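Side-chain contacts in thiosulfate sulfurtransferase TUM1 (Saccharomyces cerevisiae, PDB 3UTN), which accepts persulfide sulfur from NFS1 and passes it to UBA4 for the 2-thiolation of wobble uridine in tRNAs: residues 63-66 and 67-71; 149-153 and 154-158. All blocks are in the same frame, centred on the assembly; numbering follows the deposited sequence. Where two conformers were deposited one is given.

Contact 1 (63-66 and 67-71). With DMS (dimethyl sulfoxide), chain G.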
ATOM      1  N   ASN A  63      16.438   1.744  -1.958  1.00 22.54           N
ATOM      2  CA  ASN A  63      15.575   0.639  -2.343  1.00 22.99           C
ATOM      3  C   ASN A  63      16.047   0.011  -3.641  1.00 23.13           C
ATOM      4  O   ASN A  63      16.005  -1.204  -3.802  1.00 23.45           O
ATOM      5  CB  ASN A  63      14.117   1.088  -2.436  1.00 22.20           C
ATOM      6  CG  ASN A  63      13.896   2.173  -3.466  1.00 22.09           C
ATOM      7  OD1 ASN A  63      14.819   2.892  -3.846  1.00 22.19           O
ATOM      8  ND2 ASN A  63      12.661   2.309  -3.909  1.00 21.10           N
ATOM      9  N   LYS A  64      16.532   0.856  -4.542  1.00 24.17           N
ATOM     10  CA  LYS A  64      17.012   0.413  -5.834  1.00 24.83           C
ATOM     11  C   LYS A  64      18.283  -0.413  -5.665  1.00 24.65           C
ATOM     12  O   LYS A  64      18.382  -1.509  -6.199  1.00 24.07           O
ATOM     13  CB  LYS A  64      17.213   1.610  -6.765  1.00 27.28           C
ATOM     14  CG  LYS A  64      15.899   2.143  -7.329  1.00 28.62           C
ATOM     15  CD  LYS A  64      16.003   3.547  -7.910  1.00 31.72           C
ATOM     16  CE  LYS A  64      16.701   3.567  -9.258  1.00 33.45           C
ATOM     17  NZ  LYS A  64      16.775   4.923  -9.871  1.00 36.25           N
ATOM     18  N   VAL A  65      19.230   0.096  -4.881  1.00 24.38           N
ATOM     19  CA  VAL A  65      20.453  -0.642  -4.595  1.00 24.40           C
ATOM     20  C   VAL A  65      20.103  -1.918  -3.848  1.00 23.91           C
ATOM     21  O   VAL A  65      20.651  -2.979  -4.129  1.00 23.69           O
ATOM     22  CB  VAL A  65      21.455   0.203  -3.788  1.00 24.40           C
ATOM     23  CG1 VAL A  65      22.513  -0.672  -3.124  1.00 24.44           C
ATOM     24  CG2 VAL A  65      22.117   1.216  -4.703  1.00 24.53           C
ATOM     25  N   ASP A  66      19.168  -1.808  -2.911  1.00 23.44           N
ATOM     26  CA  ASP A  66      18.745  -2.974  -2.152  1.00 23.17           C
ATOM     27  C   ASP A  66      18.130  -4.013  -3.046  1.00 21.96           C
ATOM     28  O   ASP A  66      18.372  -5.196  -2.876  1.00 21.57           O
ATOM     29  CB  ASP A  66      17.801  -2.582  -1.036  1.00 23.92           C
ATOM     30  CG  ASP A  66      18.532  -1.962   0.114  1.00 24.85           C
ATOM     31  OD1 ASP A  66      19.759  -1.768  -0.022  1.00 25.37           O
ATOM     32  OD2 ASP A  66      17.899  -1.688   1.145  1.00 26.86           O
ATOM     33  N   PHE A  67      17.360  -3.573  -4.028  1.00 20.48           N
ATOM     34  CA  PHE A  67      16.823  -4.538  -4.950  1.00 20.35           C
ATOM     35  C   PHE A  67      17.948  -5.225  -5.701  1.00 20.31           C
ATOM     36  O   PHE A  67      17.959  -6.444  -5.858  1.00 20.32           O
ATOM     37  CB  PHE A  67      15.903  -3.895  -5.964  1.00 19.40           C
ATOM     38  CG  PHE A  67      15.493  -4.843  -7.030  1.00 19.79           C
ATOM     39  CD1 PHE A  67      14.492  -5.770  -6.785  1.00 19.39           C
ATOM     40  CD2 PHE A  67      16.155  -4.869  -8.248  1.00 19.33           C
ATOM     41  CE1 PHE A  67      14.115  -6.673  -7.759  1.00 19.59           C
ATOM     42  CE2 PHE A  67      15.787  -5.782  -9.220  1.00 19.38           C
ATOM     43  CZ  PHE A  67      14.762  -6.676  -8.979  1.00 19.40           C
ATOM     44  N   LEU A  68      18.884  -4.414  -6.174  1.00 20.48           N
ATOM     45  CA  LEU A  68      19.907  -4.879  -7.084  1.00 20.47           C
ATOM     46  C   LEU A  68      20.933  -5.728  -6.386  1.00 20.61           C
ATOM     47  O   LEU A  68      21.494  -6.633  -6.980  1.00 21.47           O
ATOM     48  CB  LEU A  68      20.600  -3.691  -7.728  1.00 19.82           C
ATOM     49  CG  LEU A  68      19.692  -2.859  -8.630  1.00 19.66           C
ATOM     50  CD1 LEU A  68      20.378  -1.544  -8.923  1.00 19.30           C
ATOM     51  CD2 LEU A  68      19.354  -3.589  -9.917  1.00 19.28           C
ATOM     52  N   THR A  69      21.172  -5.440  -5.118  1.00 20.66           N
ATOM     53  CA  THR A  69      22.351  -5.972  -4.467  1.00 21.65           C
ATOM     54  C   THR A  69      22.016  -6.776  -3.240  1.00 21.51           C
ATOM     55  O   THR A  69      22.870  -7.446  -2.705  1.00 22.60           O
ATOM     56  CB  THR A  69      23.320  -4.846  -4.068  1.00 21.25           C
ATOM     57  OG1 THR A  69      22.709  -4.046  -3.055  1.00 22.25           O
ATOM     58  CG2 THR A  69      23.632  -3.977  -5.263  1.00 21.38           C
ATOM     59  N   LYS A  70      20.777  -6.688  -2.780  1.00 21.88           N
ATOM     60  CA  LYS A  70      20.354  -7.492  -1.654  1.00 21.97           C
ATOM     61  C   LYS A  70      19.456  -8.599  -2.148  1.00 21.90           C
ATOM     62  O   LYS A  70      18.800  -8.456  -3.188  1.00 21.99           O
ATOM     63  CB  LYS A  70      19.666  -6.634  -0.597  1.00 23.01           C
ATOM     64  CG  LYS A  70      20.641  -5.759   0.169  1.00 24.05           C
ATOM     65  CD  LYS A  70      19.927  -4.941   1.227  1.00 25.19           C
ATOM     66  CE  LYS A  70      20.911  -4.115   2.041  1.00 25.88           C
ATOM     67  NZ  LYS A  70      21.650  -3.160   1.175  1.00 26.72           N
ATOM     68  N   PRO A  71      19.434  -9.721  -1.421  1.00 21.87           N
ATOM     69  CA  PRO A  71      18.715 -10.862  -1.946  1.00 21.81           C
ATOM     70  C   PRO A  71      17.280 -10.503  -2.273  1.00 21.26           C
ATOM     71  O   PRO A  71      16.624  -9.757  -1.547  1.00 21.38           O
ATOM     72  CB  PRO A  71      18.785 -11.872  -0.806  1.00 22.20           C
ATOM     73  CG  PRO A  71      20.043 -11.514  -0.085  1.00 22.67           C
ATOM     74  CD  PRO A  71      20.041 -10.015  -0.109  1.00 22.07           C
TER
HETATM   75  S   DMS G 406      17.161   7.167  -6.672  1.00 71.68           S
HETATM   76  O   DMS G 406      17.808   7.178  -8.013  1.00 71.13           O
HETATM   77  C1  DMS G 406      18.052   8.140  -5.584  1.00 71.95           C
HETATM   78  C2  DMS G 406      15.682   8.044  -6.729  1.00 70.75           C
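D66 and K70 form an i to i+4 salt bridge at the C-terminal end of a short helix, K70 being the first residue beyond it, with K70 NZ 2.6 Å from D66 OD1. The two side chains run alongside each other in the same direction, and the ammonium group comes to the oxygen from above the carboxylate plane, 51° out of it. The lysine is extended as far as CE and bends only at its end (chi4 61°), which folds NZ back over OD1. The other oxygen, OD2, is bonded to the hydroxyl of Y55, and between them the two partners should limit rotation of this buried carboxylate. One residue earlier, V65 O accepts from both T69 N, at 2.7 Å, and T69 OG1, at 2.6 Å from above the carbonyl plane. With chi1 at 66°, OG1 is turned back toward the preceding turn, where V65 CG1 also meets it at 3.4 Å. F67 points off a different side of the helix, roughly a quarter turn from D66, its N held by N63 O and its ring meeting F78 on strand 77-78. Helix 63-69 connects strands 47-51 and 77-78 as the helix of a beta-alpha-beta unit in the first rhodanese domain.

Contact 2 (149-153 and 154-158); sequences NQYRE and FKYPL
A Schellman motif ends helix 148-153, and Y151 and Y156 meet across it. Y156 N donates to Y151 O at 2.8 Å, while K155 N reaches R152 O, also at 2.8 Å, from well above the carbonyl plane. K155 takes the C-prime position with positive phi (58°), the left-handed residue that turns the chain out of the helix. The departing chain passes over one face of the Y151 ring: Y156 CB sits above its centre in a CH-pi contact, modelled closer than such a contact can really be, and the two tyrosine rings are inclined at 36°. Because Y151 CG is anti to the backbone N (chi1 -170°), the ring extends past the helix end, and its hydroxyl is modelled as a donor to P157 O, at 2.4 Å a distance too short to trust in detail. L158 CD2 comes to the ring edge, 3.6 Å from Y151 CE2, and L158 CD1 packs on R152 CG in the conformer given. So the first rhodanese domain passes from helix to loop, with Y156 and P157 resting on helix 32-41. Along the helix, Q150 and F154 run side by side, the amide nearly perpendicular to the ring and Q150 OE1 3.3 Å from F154 CE2 at its edge. Q150 NE2 bonds to the anti lone pair of E153 OE1 at 2.8 Å, and E153 CG lies over a face of the F154 ring. Putting an alanine at Q150 would probably leave the E153 carboxylate without this donor and the F154 ring edge without its amide neighbour.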
ATOM      1  N   ASN A 149       9.998 -10.083   4.853  1.00 20.96           N
ATOM      2  CA  ASN A 149      10.683 -10.259   6.128  1.00 22.25           C
ATOM      3  C   ASN A 149      10.643 -11.709   6.548  1.00 22.06           C
ATOM      4  O   ASN A 149      11.670 -12.305   6.854  1.00 21.74           O
ATOM      5  CB  ASN A 149      10.046  -9.410   7.222  1.00 23.67           C
ATOM      6  CG  ASN A 149      10.382  -7.941   7.091  1.00 24.60           C
ATOM      7  OD1 ASN A 149      11.232  -7.554   6.292  1.00 26.28           O
ATOM      8  ND2 ASN A 149       9.722  -7.116   7.886  1.00 25.53           N
ATOM      9  N   GLN A 150       9.443 -12.274   6.540  1.00 22.36           N
ATOM     10  CA  GLN A 150       9.253 -13.643   6.978  1.00 22.90           C
ATOM     11  C   GLN A 150       9.852 -14.570   5.963  1.00 21.89           C
ATOM     12  O   GLN A 150      10.487 -15.556   6.307  1.00 20.78           O
ATOM     13  CB  GLN A 150       7.775 -13.935   7.173  1.00 24.65           C
ATOM     14  CG  GLN A 150       7.230 -13.266   8.414  1.00 27.32           C
ATOM     15  CD  GLN A 150       7.926 -13.744   9.669  1.00 29.56           C
ATOM     16  OE1 GLN A 150       7.383 -14.559  10.405  1.00 32.61           O
ATOM     17  NE2 GLN A 150       9.137 -13.243   9.915  1.00 30.44           N
ATOM     18  N   TYR A 151       9.661 -14.211   4.700  1.00 20.85           N
ATOM     19  CA  TYR A 151      10.257 -14.912   3.598  1.00 20.55           C
ATOM     20  C   TYR A 151      11.751 -15.079   3.826  1.00 20.86           C
ATOM     21  O   TYR A 151      12.290 -16.179   3.690  1.00 19.93           O
ATOM     22  CB  TYR A 151      10.005 -14.113   2.329  1.00 20.05           C
ATOM     23  CG  TYR A 151      10.374 -14.837   1.083  1.00 19.80           C
ATOM     24  CD1 TYR A 151       9.421 -15.554   0.372  1.00 19.62           C
ATOM     25  CD2 TYR A 151      11.676 -14.805   0.607  1.00 19.53           C
ATOM     26  CE1 TYR A 151       9.759 -16.221  -0.788  1.00 20.02           C
ATOM     27  CE2 TYR A 151      12.028 -15.477  -0.541  1.00 19.87           C
ATOM     28  CZ  TYR A 151      11.063 -16.181  -1.234  1.00 19.53           C
ATOM     29  OH  TYR A 151      11.405 -16.838  -2.375  1.00 20.31           O
ATOM     30  N   ARG A 152      12.415 -13.980   4.173  1.00 21.48           N
ATOM     31  CA  ARG A 152      13.845 -14.024   4.424  0.57 22.50           C
ATOM     32  C   ARG A 152      14.143 -14.723   5.737  1.00 22.71           C
ATOM     33  O   ARG A 152      15.011 -15.585   5.792  1.00 23.58           O
ATOM     34  CB  ARG A 152      14.438 -12.625   4.421  0.57 22.26           C
ATOM     35  CG  ARG A 152      14.649 -12.071   3.029  0.57 22.35           C
ATOM     36  CD  ARG A 152      15.087 -10.626   3.112  0.57 22.18           C
ATOM     37  NE  ARG A 152      14.059  -9.796   3.737  0.57 22.18           N
ATOM     38  CZ  ARG A 152      14.080  -8.467   3.751  0.57 22.01           C
ATOM     39  NH1 ARG A 152      15.073  -7.810   3.163  0.57 21.57           N
ATOM     40  NH2 ARG A 152      13.104  -7.803   4.347  0.57 21.54           N
ATOM     41  N   GLU A 153      13.400 -14.368   6.779  1.00 24.42           N
ATOM     42  CA  GLU A 153      13.600 -14.963   8.101  1.00 26.34           C
ATOM     43  C   GLU A 153      13.587 -16.475   8.011  1.00 26.04           C
ATOM     44  O   GLU A 153      14.427 -17.145   8.598  1.00 26.09           O
ATOM     45  CB  GLU A 153      12.541 -14.482   9.098  1.00 28.62           C
ATOM     46  CG  GLU A 153      12.622 -15.178  10.455  1.00 32.34           C
ATOM     47  CD  GLU A 153      12.359 -14.245  11.623  1.00 36.42           C
ATOM     48  OE1 GLU A 153      11.379 -13.464  11.571  1.00 38.26           O
ATOM     49  OE2 GLU A 153      13.136 -14.306  12.606  1.00 38.47           O
ATOM     50  N   PHE A 154      12.635 -17.006   7.255  1.00 26.37           N
ATOM     51  CA  PHE A 154      12.486 -18.441   7.146  1.00 26.35           C
ATOM     52  C   PHE A 154      13.174 -18.994   5.911  1.00 25.89           C
ATOM     53  O   PHE A 154      12.902 -20.113   5.484  1.00 26.15           O
ATOM     54  CB  PHE A 154      11.014 -18.824   7.267  1.00 27.69           C
ATOM     55  CG  PHE A 154      10.469 -18.576   8.635  1.00 29.39           C
ATOM     56  CD1 PHE A 154      10.624 -19.529   9.638  1.00 30.50           C
ATOM     57  CD2 PHE A 154       9.865 -17.366   8.948  1.00 29.53           C
ATOM     58  CE1 PHE A 154      10.148 -19.289  10.919  1.00 31.69           C
ATOM     59  CE2 PHE A 154       9.389 -17.121  10.228  1.00 31.24           C
ATOM     60  CZ  PHE A 154       9.530 -18.085  11.213  1.00 31.23           C
ATOM     61  N   LYS A 155      14.088 -18.192   5.366  1.00 24.89           N
ATOM     62  CA  LYS A 155      15.043 -18.642   4.360  1.00 25.13           C
ATOM     63  C   LYS A 155      14.359 -19.208   3.123  1.00 23.95           C
ATOM     64  O   LYS A 155      14.784 -20.193   2.537  1.00 23.01           O
ATOM     65  CB  LYS A 155      16.036 -19.636   4.974  1.00 26.81           C
ATOM     66  CG  LYS A 155      16.916 -19.014   6.051  1.00 28.98           C
ATOM     67  CD  LYS A 155      17.613 -20.078   6.883  1.00 30.96           C
ATOM     68  CE  LYS A 155      18.425 -19.446   8.004  1.00 32.69           C
ATOM     69  NZ  LYS A 155      19.305 -20.442   8.681  1.00 34.30           N
ATOM     70  N   TYR A 156      13.278 -18.562   2.727  1.00 22.95           N
ATOM     71  CA  TYR A 156      12.651 -18.904   1.478  1.00 23.29           C
ATOM     72  C   TYR A 156      13.583 -18.518   0.346  1.00 23.36           C
ATOM     73  O   TYR A 156      14.490 -17.713   0.561  1.00 23.14           O
ATOM     74  CB  TYR A 156      11.298 -18.234   1.386  1.00 22.59           C
ATOM     75  CG  TYR A 156      10.290 -18.990   2.173  1.00 23.01           C
ATOM     76  CD1 TYR A 156       9.466 -19.918   1.551  1.00 22.82           C
ATOM     77  CD2 TYR A 156      10.192 -18.830   3.551  1.00 22.95           C
ATOM     78  CE1 TYR A 156       8.548 -20.642   2.272  1.00 23.56           C
ATOM     79  CE2 TYR A 156       9.269 -19.551   4.281  1.00 23.44           C
ATOM     80  CZ  TYR A 156       8.454 -20.455   3.629  1.00 23.50           C
ATOM     81  OH  TYR A 156       7.543 -21.180   4.335  1.00 25.61           O
ATOM     82  N   PRO A 157      13.397 -19.123  -0.845  1.00 24.00           N
ATOM     83  CA  PRO A 157      14.387 -18.989  -1.901  1.00 24.26           C
ATOM     84  C   PRO A 157      14.691 -17.548  -2.187  1.00 24.51           C
ATOM     85  O   PRO A 157      13.797 -16.753  -2.473  1.00 24.37           O
ATOM     86  CB  PRO A 157      13.708 -19.631  -3.105  1.00 24.34           C
ATOM     87  CG  PRO A 157      12.798 -20.629  -2.503  1.00 24.50           C
ATOM     88  CD  PRO A 157      12.270 -19.966  -1.273  1.00 23.74           C
ATOM     89  N   LEU A 158      15.963 -17.220  -2.085  1.00 24.60           N
ATOM     90  CA  LEU A 158      16.410 -15.899  -2.397  1.00 24.92           C
ATOM     91  C   LEU A 158      17.329 -15.982  -3.571  1.00 25.15           C
ATOM     92  O   LEU A 158      18.154 -16.890  -3.680  1.00 25.69           O
ATOM     93  CB  LEU A 158      17.131 -15.273  -1.212  1.00 24.36           C
ATOM     94  CG  LEU A 158      16.198 -14.851  -0.085  1.00 24.54           C
ATOM     95  CD1 LEU A 158      17.018 -14.375   1.098  1.00 24.51           C
ATOM     96  CD2 LEU A 158      15.252 -13.767  -0.575  1.00 24.31           C
TER

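How the contacts relate
Contact 1 comes first along the chain and contact 2 well after it, both within the first rhodanese domain, their centres about 15 Å apart on the same side of the chain's centre. In sequence, helix 63-69 comes after strand 47-51 and helix 148-153 after strand 141-145 of the same five-stranded parallel sheet. The segments that leave the two helices meet, P71 CB packing 3.6 Å from L158 CD1. R121, just beyond strand 115-119, also links them: its guanidinium binds P71 O and, in the conformer given, its backbone O accepts from R152 NH2. Both contacts lie in the domain that lacks the catalytic cysteine, away from the persulfide site at C282.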